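Local coordinates for protein tRNA (cytosine(72)-C(5))-methyltransferase (Pyrococcus horikoshii, PDB 5ZVE) that transfers a methyl group from S-adenosyl-L-methionine to the C5 position of cytosine 72 in several tRNAs, at residues G209-H214 with L271-C276; R299-F304 with L318-C323. All blocks are in the same frame, centred on the assembly; numbering follows the deposited sequence.

Contact 1. Residues G209-H214 with L271-C276. With SAH (S-adenosyl-L-homocysteine), chain C.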
ATOM      1  N   GLY A 209       5.341  -1.867  -9.391  1.00 27.80           N
ATOM      2  CA  GLY A 209       5.531  -3.252  -9.794  1.00 24.81           C
ATOM      3  C   GLY A 209       5.423  -4.278  -8.685  1.00 26.10           C
ATOM      4  O   GLY A 209       5.917  -5.400  -8.824  1.00 28.06           O
ATOM      5  N   GLY A 210       4.781  -3.895  -7.585  1.00 23.34           N
ATOM      6  CA  GLY A 210       4.535  -4.805  -6.483  1.00 23.43           C
ATOM      7  C   GLY A 210       3.808  -6.065  -6.915  1.00 24.62           C
ATOM      8  O   GLY A 210       4.288  -7.175  -6.710  1.00 22.70           O
ATOM      9  N   LYS A 211       2.647  -5.895  -7.533  1.00 24.00           N
ATOM     10  CA  LYS A 211       1.852  -7.041  -7.943  1.00 25.13           C
ATOM     11  C   LYS A 211       2.405  -7.666  -9.214  1.00 25.51           C
ATOM     12  O   LYS A 211       2.249  -8.864  -9.437  1.00 24.30           O
ATOM     13  CB  LYS A 211       0.384  -6.649  -8.121  1.00 24.67           C
ATOM     14  CG  LYS A 211      -0.296  -6.234  -6.821  1.00 22.33           C
ATOM     15  CD  LYS A 211      -1.680  -5.658  -7.066  1.00 22.73           C
ATOM     16  CE  LYS A 211      -2.338  -5.267  -5.758  1.00 21.78           C
ATOM     17  NZ  LYS A 211      -1.663  -4.095  -5.134  1.00 20.95           N
ATOM     18  N   THR A 212       3.048  -6.862 -10.052  1.00 21.88           N
ATOM     19  CA  THR A 212       3.626  -7.404 -11.276  1.00 26.86           C
ATOM     20  C   THR A 212       4.734  -8.415 -10.977  1.00 25.70           C
ATOM     21  O   THR A 212       4.761  -9.510 -11.540  1.00 28.36           O
ATOM     22  CB  THR A 212       4.190  -6.301 -12.174  1.00 27.50           C
ATOM     23  OG1 THR A 212       3.158  -5.352 -12.467  1.00 31.81           O
ATOM     24  CG2 THR A 212       4.710  -6.893 -13.474  1.00 27.81           C
ATOM     25  N   THR A 213       5.636  -8.047 -10.075  1.00 26.26           N
ATOM     26  CA  THR A 213       6.772  -8.903  -9.753  1.00 29.63           C
ATOM     27  C   THR A 213       6.331 -10.140  -8.970  1.00 27.20           C
ATOM     28  O   THR A 213       6.965 -11.190  -9.050  1.00 26.72           O
ATOM     29  CB  THR A 213       7.853  -8.130  -8.966  1.00 26.06           C
ATOM     30  OG1 THR A 213       7.265  -7.463  -7.841  1.00 24.47           O
ATOM     31  CG2 THR A 213       8.514  -7.095  -9.868  1.00 28.28           C
ATOM     32  N   HIS A 214       5.240 -10.016  -8.224  1.00 28.14           N
ATOM     33  CA  HIS A 214       4.656 -11.161  -7.537  1.00 26.44           C
ATOM     34  C   HIS A 214       4.149 -12.191  -8.549  1.00 27.40           C
ATOM     35  O   HIS A 214       4.370 -13.392  -8.389  1.00 25.43           O
ATOM     36  CB  HIS A 214       3.529 -10.707  -6.605  1.00 24.05           C
ATOM     37  CG  HIS A 214       3.026 -11.776  -5.688  1.00 22.16           C
ATOM     38  ND1 HIS A 214       1.969 -11.580  -4.828  1.00 24.24           N
ATOM     39  CD2 HIS A 214       3.439 -13.053  -5.492  1.00 25.18           C
ATOM     40  CE1 HIS A 214       1.746 -12.690  -4.144  1.00 25.80           C
ATOM     41  NE2 HIS A 214       2.626 -13.597  -4.528  1.00 25.42           N
ATOM     42  N   LEU A 271      -4.916  -7.895 -14.630  1.00 27.33           N
ATOM     43  CA  LEU A 271      -4.954  -7.288 -13.311  1.00 23.29           C
ATOM     44  C   LEU A 271      -5.174  -5.788 -13.409  1.00 25.84           C
ATOM     45  O   LEU A 271      -4.444  -5.082 -14.109  1.00 29.99           O
ATOM     46  CB  LEU A 271      -3.665  -7.572 -12.541  1.00 27.13           C
ATOM     47  CG  LEU A 271      -3.551  -6.779 -11.237  1.00 25.12           C
ATOM     48  CD1 LEU A 271      -4.659  -7.177 -10.282  1.00 23.41           C
ATOM     49  CD2 LEU A 271      -2.188  -6.981 -10.594  1.00 26.41           C
ATOM     50  N   LEU A 272      -6.186  -5.305 -12.699  1.00 25.04           N
ATOM     51  CA  LEU A 272      -6.440  -3.877 -12.636  1.00 25.58           C
ATOM     52  C   LEU A 272      -6.367  -3.417 -11.184  1.00 24.57           C
ATOM     53  O   LEU A 272      -7.372  -3.374 -10.472  1.00 25.25           O
ATOM     54  CB  LEU A 272      -7.798  -3.532 -13.262  1.00 25.05           C
ATOM     55  CG  LEU A 272      -8.238  -2.066 -13.250  1.00 25.88           C
ATOM     56  CD1 LEU A 272      -7.136  -1.151 -13.762  1.00 30.98           C
ATOM     57  CD2 LEU A 272      -9.500  -1.889 -14.082  1.00 31.03           C
ATOM     58  N   ASP A 273      -5.155  -3.101 -10.749  1.00 25.88           N
ATOM     59  CA  ASP A 273      -4.942  -2.541  -9.426  1.00 27.53           C
ATOM     60  C   ASP A 273      -5.044  -1.034  -9.589  1.00 25.40           C
ATOM     61  O   ASP A 273      -4.044  -0.342  -9.758  1.00 27.84           O
ATOM     62  CB  ASP A 273      -3.587  -2.971  -8.866  1.00 24.23           C
ATOM     63  CG  ASP A 273      -3.358  -2.493  -7.450  1.00 27.53           C
ATOM     64  OD1 ASP A 273      -4.330  -2.463  -6.665  1.00 27.15           O
ATOM     65  OD2 ASP A 273      -2.202  -2.153  -7.123  1.00 27.62           O
ATOM     66  N   ALA A 274      -6.269  -0.531  -9.514  1.00 30.34           N
ATOM     67  CA  ALA A 274      -6.602   0.760 -10.104  1.00 27.04           C
ATOM     68  C   ALA A 274      -6.202   1.941  -9.232  1.00 29.24           C
ATOM     69  O   ALA A 274      -6.234   1.852  -8.003  1.00 27.13           O
ATOM     70  CB  ALA A 274      -8.092   0.813 -10.403  1.00 23.07           C
ATOM     71  N   PRO A 275      -5.811   3.055  -9.874  1.00 31.41           N
ATOM     72  CA  PRO A 275      -5.673   4.325  -9.159  1.00 24.86           C
ATOM     73  C   PRO A 275      -6.966   4.630  -8.419  1.00 23.66           C
ATOM     74  O   PRO A 275      -8.044   4.450  -8.983  1.00 23.18           O
ATOM     75  CB  PRO A 275      -5.400   5.339 -10.276  1.00 24.63           C
ATOM     76  CG  PRO A 275      -5.850   4.662 -11.537  1.00 30.04           C
ATOM     77  CD  PRO A 275      -5.576   3.208 -11.318  1.00 30.43           C
ATOM     78  N   CYS A 276      -6.865   5.058  -7.168  1.00 20.32           N
ATOM     79  CA  CYS A 276      -8.048   5.216  -6.338  1.00 20.67           C
ATOM     80  C   CYS A 276      -7.827   6.300  -5.304  1.00 18.95           C
ATOM     81  O   CYS A 276      -6.723   6.824  -5.178  1.00 24.41           O
ATOM     82  CB  CYS A 276      -8.414   3.891  -5.657  1.00 19.97           C
ATOM     83  SG  CYS A 276      -7.193   3.268  -4.473  1.00 23.81           S
TER
HETATM   84  N   SAH C 401      -0.236  -2.036  -8.954  1.00 21.31           N
HETATM   85  CA  SAH C 401       0.901  -1.270  -8.455  1.00 24.17           C
HETATM   86  CB  SAH C 401       0.457   0.073  -7.877  1.00 27.48           C
HETATM   87  CG  SAH C 401      -0.663   0.794  -8.632  1.00 25.94           C
HETATM   88  SD  SAH C 401      -0.792   2.518  -8.097  1.00 29.95           S
HETATM   89  C   SAH C 401       1.749  -2.050  -7.446  1.00 27.90           C
HETATM   90  O   SAH C 401       1.341  -3.091  -6.931  1.00 27.05           O
HETATM   91  OXT SAH C 401       2.870  -1.659  -7.123  1.00 25.63           O
HETATM   92  C5' SAH C 401      -1.762   3.022  -9.547  1.00 28.39           C
HETATM   93  C4' SAH C 401      -0.924   3.353 -10.780  1.00 31.48           C
HETATM   94  O4' SAH C 401      -1.771   3.709 -11.854  1.00 32.68           O
HETATM   95  C3' SAH C 401       0.036   4.522 -10.598  1.00 33.52           C
HETATM   96  O3' SAH C 401       1.358   4.053 -10.722  1.00 28.40           O
HETATM   97  C2' SAH C 401      -0.247   5.469 -11.750  1.00 28.73           C
HETATM   98  O2' SAH C 401       0.952   5.828 -12.392  1.00 32.63           O
HETATM   99  C1' SAH C 401      -1.088   4.626 -12.685  1.00 31.02           C
HETATM  100  N9  SAH C 401      -2.024   5.403 -13.526  1.00 32.92           N
HETATM  101  C8  SAH C 401      -2.821   6.462 -13.171  1.00 35.45           C
HETATM  102  N7  SAH C 401      -3.521   6.859 -14.260  1.00 31.85           N
HETATM  103  C5  SAH C 401      -3.183   6.071 -15.305  1.00 34.29           C
HETATM  104  C6  SAH C 401      -3.588   6.038 -16.634  1.00 37.60           C
HETATM  105  N6  SAH C 401      -4.487   6.904 -17.097  1.00 35.16           N
HETATM  106  N1  SAH C 401      -3.051   5.091 -17.480  1.00 40.64           N
HETATM  107  C2  SAH C 401      -2.118   4.187 -17.009  1.00 39.85           C
HETATM  108  N3  SAH C 401      -1.719   4.227 -15.690  1.00 37.18           N
HETATM  109  C4  SAH C 401      -2.244   5.154 -14.853  1.00 32.14           C
HETATM  110  O   HOH W   1      -3.153  -1.316  -4.556  1.00 35.17           O

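Contact 2. Residues R299-F304 with L318-C323. With SAH (S-adenosyl-L-homocysteine), chain C.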
ATOM      1  N   ARG A 299     -15.480   7.363 -11.560  1.00 28.45           N
ATOM      2  CA  ARG A 299     -15.777   7.572 -12.974  1.00 34.31           C
ATOM      3  C   ARG A 299     -14.517   7.344 -13.800  1.00 30.96           C
ATOM      4  O   ARG A 299     -14.564   6.772 -14.890  1.00 28.59           O
ATOM      5  CB  ARG A 299     -16.346   8.978 -13.206  1.00 30.43           C
ATOM      6  CG  ARG A 299     -16.796   9.258 -14.638  1.00 38.34           C
ATOM      7  CD  ARG A 299     -17.624  10.546 -14.733  1.00 39.28           C
ATOM      8  NE  ARG A 299     -16.894  11.714 -14.244  1.00 41.54           N
ATOM      9  CZ  ARG A 299     -17.155  12.339 -13.099  1.00 44.48           C
ATOM     10  NH1 ARG A 299     -18.140  11.913 -12.318  1.00 45.12           N
ATOM     11  NH2 ARG A 299     -16.432  13.391 -12.735  1.00 47.66           N
ATOM     12  N   TYR A 300     -13.385   7.759 -13.248  1.00 25.98           N
ATOM     13  CA  TYR A 300     -12.094   7.588 -13.903  1.00 28.54           C
ATOM     14  C   TYR A 300     -11.736   6.102 -14.049  1.00 28.48           C
ATOM     15  O   TYR A 300     -11.167   5.689 -15.056  1.00 28.49           O
ATOM     16  CB  TYR A 300     -11.020   8.336 -13.109  1.00 30.84           C
ATOM     17  CG  TYR A 300      -9.614   8.271 -13.664  1.00 31.91           C
ATOM     18  CD1 TYR A 300      -9.323   8.749 -14.936  1.00 30.54           C
ATOM     19  CD2 TYR A 300      -8.568   7.764 -12.899  1.00 31.59           C
ATOM     20  CE1 TYR A 300      -8.035   8.707 -15.440  1.00 30.32           C
ATOM     21  CE2 TYR A 300      -7.276   7.717 -13.393  1.00 28.63           C
ATOM     22  CZ  TYR A 300      -7.014   8.189 -14.664  1.00 36.98           C
ATOM     23  OH  TYR A 300      -5.731   8.148 -15.164  1.00 35.05           O
ATOM     24  N   GLN A 301     -12.091   5.300 -13.051  1.00 23.89           N
ATOM     25  CA  GLN A 301     -11.769   3.872 -13.061  1.00 29.69           C
ATOM     26  C   GLN A 301     -12.573   3.100 -14.111  1.00 30.91           C
ATOM     27  O   GLN A 301     -12.091   2.114 -14.667  1.00 24.99           O
ATOM     28  CB  GLN A 301     -12.009   3.268 -11.677  1.00 26.71           C
ATOM     29  CG  GLN A 301     -11.062   3.796 -10.603  1.00 25.63           C
ATOM     30  CD  GLN A 301     -11.589   3.549  -9.212  1.00 25.19           C
ATOM     31  OE1 GLN A 301     -12.776   3.289  -9.031  1.00 28.51           O
ATOM     32  NE2 GLN A 301     -10.714   3.646  -8.215  1.00 27.09           N
ATOM     33  N   ARG A 302     -13.797   3.555 -14.377  1.00 29.49           N
ATOM     34  CA  ARG A 302     -14.670   2.901 -15.347  1.00 26.55           C
ATOM     35  C   ARG A 302     -14.051   2.868 -16.735  1.00 23.14           C
ATOM     36  O   ARG A 302     -14.275   1.932 -17.498  1.00 27.39           O
ATOM     37  CB  ARG A 302     -16.036   3.582 -15.400  1.00 32.13           C
ATOM     38  CG  ARG A 302     -16.935   3.206 -14.239  1.00 30.72           C
ATOM     39  CD  ARG A 302     -18.231   3.996 -14.235  1.00 34.06           C
ATOM     40  NE  ARG A 302     -18.840   3.973 -12.909  1.00 39.46           N
ATOM     41  CZ  ARG A 302     -19.018   5.051 -12.154  1.00 44.93           C
ATOM     42  NH1 ARG A 302     -18.661   6.245 -12.606  1.00 38.55           N
ATOM     43  NH2 ARG A 302     -19.572   4.938 -10.954  1.00 41.90           N
ATOM     44  N   ALA A 303     -13.280   3.895 -17.062  1.00 24.71           N
ATOM     45  CA  ALA A 303     -12.567   3.929 -18.329  1.00 27.11           C
ATOM     46  C   ALA A 303     -11.572   2.775 -18.430  1.00 29.83           C
ATOM     47  O   ALA A 303     -11.489   2.114 -19.468  1.00 32.15           O
ATOM     48  CB  ALA A 303     -11.868   5.268 -18.502  1.00 27.30           C
ATOM     49  N   PHE A 304     -10.828   2.531 -17.348  1.00 26.77           N
ATOM     50  CA  PHE A 304      -9.909   1.391 -17.270  1.00 25.76           C
ATOM     51  C   PHE A 304     -10.640   0.059 -17.408  1.00 27.43           C
ATOM     52  O   PHE A 304     -10.245  -0.819 -18.182  1.00 26.91           O
ATOM     53  CB  PHE A 304      -9.153   1.389 -15.935  1.00 27.62           C
ATOM     54  CG  PHE A 304      -8.189   2.525 -15.766  1.00 27.15           C
ATOM     55  CD1 PHE A 304      -8.644   3.801 -15.472  1.00 30.14           C
ATOM     56  CD2 PHE A 304      -6.823   2.312 -15.859  1.00 35.59           C
ATOM     57  CE1 PHE A 304      -7.754   4.850 -15.303  1.00 33.16           C
ATOM     58  CE2 PHE A 304      -5.927   3.356 -15.685  1.00 30.51           C
ATOM     59  CZ  PHE A 304      -6.394   4.623 -15.407  1.00 31.36           C
ATOM     60  N   LEU A 318     -10.633 -11.094 -15.094  1.00 25.92           N
ATOM     61  CA  LEU A 318     -10.187  -9.791 -14.617  1.00 23.53           C
ATOM     62  C   LEU A 318     -10.155  -9.768 -13.099  1.00 22.88           C
ATOM     63  O   LEU A 318     -11.119 -10.161 -12.439  1.00 22.06           O
ATOM     64  CB  LEU A 318     -11.097  -8.678 -15.143  1.00 24.70           C
ATOM     65  CG  LEU A 318     -10.922  -7.290 -14.512  1.00 25.10           C
ATOM     66  CD1 LEU A 318      -9.608  -6.655 -14.923  1.00 20.87           C
ATOM     67  CD2 LEU A 318     -12.092  -6.384 -14.871  1.00 24.96           C
ATOM     68  N   VAL A 319      -9.033  -9.328 -12.545  1.00 23.35           N
ATOM     69  CA  VAL A 319      -8.976  -9.051 -11.120  1.00 20.21           C
ATOM     70  C   VAL A 319      -8.872  -7.548 -10.920  1.00 19.80           C
ATOM     71  O   VAL A 319      -7.934  -6.903 -11.397  1.00 22.44           O
ATOM     72  CB  VAL A 319      -7.802  -9.777 -10.424  1.00 22.17           C
ATOM     73  CG1 VAL A 319      -7.505  -9.130  -9.083  1.00 21.20           C
ATOM     74  CG2 VAL A 319      -8.128 -11.250 -10.241  1.00 17.19           C
ATOM     75  N   TYR A 320      -9.861  -7.003 -10.224  1.00 19.45           N
ATOM     76  CA  TYR A 320      -9.923  -5.588  -9.908  1.00 24.78           C
ATOM     77  C   TYR A 320      -9.647  -5.377  -8.427  1.00 20.08           C
ATOM     78  O   TYR A 320     -10.263  -6.021  -7.579  1.00 21.59           O
ATOM     79  CB  TYR A 320     -11.295  -5.034 -10.297  1.00 19.56           C
ATOM     80  CG  TYR A 320     -11.545  -3.579  -9.979  1.00 25.25           C
ATOM     81  CD1 TYR A 320     -11.139  -2.573 -10.852  1.00 28.29           C
ATOM     82  CD2 TYR A 320     -12.242  -3.209  -8.834  1.00 25.21           C
ATOM     83  CE1 TYR A 320     -11.395  -1.236 -10.578  1.00 23.68           C
ATOM     84  CE2 TYR A 320     -12.499  -1.877  -8.550  1.00 24.37           C
ATOM     85  CZ  TYR A 320     -12.076  -0.893  -9.429  1.00 27.45           C
ATOM     86  OH  TYR A 320     -12.330   0.435  -9.150  1.00 28.34           O
ATOM     87  N   SER A 321      -8.705  -4.496  -8.113  1.00 22.92           N
ATOM     88  CA  SER A 321      -8.408  -4.200  -6.719  1.00 22.89           C
ATOM     89  C   SER A 321      -8.176  -2.712  -6.482  1.00 20.69           C
ATOM     90  O   SER A 321      -7.678  -1.996  -7.352  1.00 22.96           O
ATOM     91  CB  SER A 321      -7.190  -5.005  -6.241  1.00 23.20           C
ATOM     92  OG  SER A 321      -6.007  -4.637  -6.929  1.00 25.72           O
ATOM     93  N   THR A 322      -8.547  -2.256  -5.292  1.00 22.57           N
ATOM     94  CA  THR A 322      -8.236  -0.903  -4.850  1.00 23.76           C
ATOM     95  C   THR A 322      -7.786  -0.911  -3.396  1.00 23.21           C
ATOM     96  O   THR A 322      -8.077  -1.850  -2.654  1.00 23.37           O
ATOM     97  CB  THR A 322      -9.447   0.050  -4.976  1.00 23.53           C
ATOM     98  OG1 THR A 322     -10.384  -0.237  -3.929  1.00 24.15           O
ATOM     99  CG2 THR A 322     -10.142  -0.093  -6.330  1.00 22.62           C
ATOM    100  N   CYS A 323      -7.074   0.138  -2.997  1.00 24.05           N
ATOM    101  CA  CYS A 323      -6.768   0.366  -1.590  1.00 24.52           C
ATOM    102  C   CYS A 323      -7.668   1.468  -1.042  1.00 21.44           C
ATOM    103  O   CYS A 323      -7.208   2.376  -0.355  1.00 26.91           O
ATOM    104  CB  CYS A 323      -5.288   0.725  -1.401  1.00 27.09           C
ATOM    105  SG  CYS A 323      -4.745   2.241  -2.241  1.00 32.35           S
TER
HETATM  106  N   SAH C 401      -0.236  -2.036  -8.954  1.00 21.31           N
HETATM  107  CA  SAH C 401       0.901  -1.270  -8.455  1.00 24.17           C
HETATM  108  CB  SAH C 401       0.457   0.073  -7.877  1.00 27.48           C
HETATM  109  CG  SAH C 401      -0.663   0.794  -8.632  1.00 25.94           C
HETATM  110  SD  SAH C 401      -0.792   2.518  -8.097  1.00 29.95           S
HETATM  111  C   SAH C 401       1.749  -2.050  -7.446  1.00 27.90           C
HETATM  112  O   SAH C 401       1.341  -3.091  -6.931  1.00 27.05           O
HETATM  113  OXT SAH C 401       2.870  -1.659  -7.123  1.00 25.63           O
HETATM  114  C5' SAH C 401      -1.762   3.022  -9.547  1.00 28.39           C
HETATM  115  C4' SAH C 401      -0.924   3.353 -10.780  1.00 31.48           C
HETATM  116  O4' SAH C 401      -1.771   3.709 -11.854  1.00 32.68           O
HETATM  117  C3' SAH C 401       0.036   4.522 -10.598  1.00 33.52           C
HETATM  118  O3' SAH C 401       1.358   4.053 -10.722  1.00 28.40           O
HETATM  119  C2' SAH C 401      -0.247   5.469 -11.750  1.00 28.73           C
HETATM  120  O2' SAH C 401       0.952   5.828 -12.392  1.00 32.63           O
HETATM  121  C1' SAH C 401      -1.088   4.626 -12.685  1.00 31.02           C
HETATM  122  N9  SAH C 401      -2.024   5.403 -13.526  1.00 32.92           N
HETATM  123  C8  SAH C 401      -2.821   6.462 -13.171  1.00 35.45           C
HETATM  124  N7  SAH C 401      -3.521   6.859 -14.260  1.00 31.85           N
HETATM  125  C5  SAH C 401      -3.183   6.071 -15.305  1.00 34.29           C
HETATM  126  C6  SAH C 401      -3.588   6.038 -16.634  1.00 37.60           C
HETATM  127  N6  SAH C 401      -4.487   6.904 -17.097  1.00 35.16           N
HETATM  128  N1  SAH C 401      -3.051   5.091 -17.480  1.00 40.64           N
HETATM  129  C2  SAH C 401      -2.118   4.187 -17.009  1.00 39.85           C
HETATM  130  N3  SAH C 401      -1.719   4.227 -15.690  1.00 37.18           N
HETATM  131  C4  SAH C 401      -2.244   5.154 -14.853  1.00 32.14           C

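Contact 1. Residues G209-H214 with L271-C276
A buried salt bridge between Lys211 and Asp273 joins the first turn of helix 210-218 to strand 267-273, at the cofactor site of the Rossmann-like class I methyltransferase domain, here occupied by S-adenosyl-L-homocysteine (SAH). Lys211 runs extended as far as CE and then bends at chi4 (69°), which turns its ammonium onto the carboxylate. NZ lies 2.8 Å from Asp273 OD2; the hydrogen bond is weak by geometry, but the opposite charges probably strengthen the pair. The lysine chain crosses the aspartate at about a right angle, with CD and CE packed against the carboxylate. A water bridges the two, accepting from Lys211 NZ and donating to Asp273 OD1 at 2.7 Å.

Asp273 carries CG anti to its own N (chi1 -176°), a rotation that brings OD2 between the lysine and the ligand, where it also accepts from the SAH amino N at 2.7 Å. Two nitrogens, one from the lysine and one from the ligand, thus converge on a single carboxylate oxygen. The other end of the amino acid moiety meets the glycine-rich turn at the helix N-terminus: Gly210 N donates to SAH OXT at 3.0 Å and Lys211 N to SAH O at 3.2 Å, so the carboxylate probably also gains from the helix dipole. Gly210 lies close against this ligand carboxylate. Beside these polar groups, Leu271 CD2 packs on Lys211 CB at 3.6 Å.

Neighbouring elements close the contact. Ser186 and Thr189 of helix 184-193 meet Lys211, whereas strand 267-273 is flanked in the parallel part of the sheet by strands 201-203 and 316-322, the latter supplying Ser321 as a second partner for Asp273 OD1.

Contact 2. Residues R299-F304 with L318-C323
Gln301 meets Tyr320 and Thr322 where helix 291-310 packs on strand 316-322 in the Rossmann-like methyltransferase fold, the helix having followed strand 267-273 and leading into this parallel neighbour. The tight part is small and buried. Gln301 OE1 lies 2.9 Å from Tyr320 OH, near the plane of the ring and at its edge, but the angle is too poor for a hydrogen bond; amide and ring stand 86° apart. Tyr320 OH instead bonds to the carbonyl of Glu329, and Gln301 NE2 to that of Pro275. Thr322 CG2 adds a looser touch on Gln301 NE2 at 4.2 Å.

The solvent side of the helix is looser: Arg299 is exposed, and the CB of Arg302 is directed away from the strand, the residue being partly exposed. Another side of the same helix turn lines the cofactor pocket. Tyr300, with CG anti to its N (chi1 -179°), extends its hydroxyl to the adenine, where SAH N6 donates to OH at 2.6 Å with an N-H...O angle of 156°. Phe304 CE1 sits 3.4 Å above one face of the tyrosine ring, offset toward its rim. Replacing Tyr300 by an alanine would probably deprive the adenine amino group of this acceptor and open a gap beside Phe304. The phenylalanine itself meets the base through its ring edge, with CZ 3.4 Å from SAH C6.

Both contacts are buried and each places a helix against the same sheet, in which strands 267-273 and 316-322 run side by side; Leu272 N lies 2.7 Å from Val319 O, a probable hydrogen bond. Contact 1 is closer to the centre of the chain and is built on charge, gripping the amino acid end of SAH. In contact 2, neutral polar and aromatic groups meet, its helix has a solvent-facing side, and it reaches the adenine end. In the loops after the strands, Cys276 SG of contact 1 comes within 3.5 Å of the backbone N of Cys323, the predicted nucleophile, placing both contacts beside the probable catalytic centre.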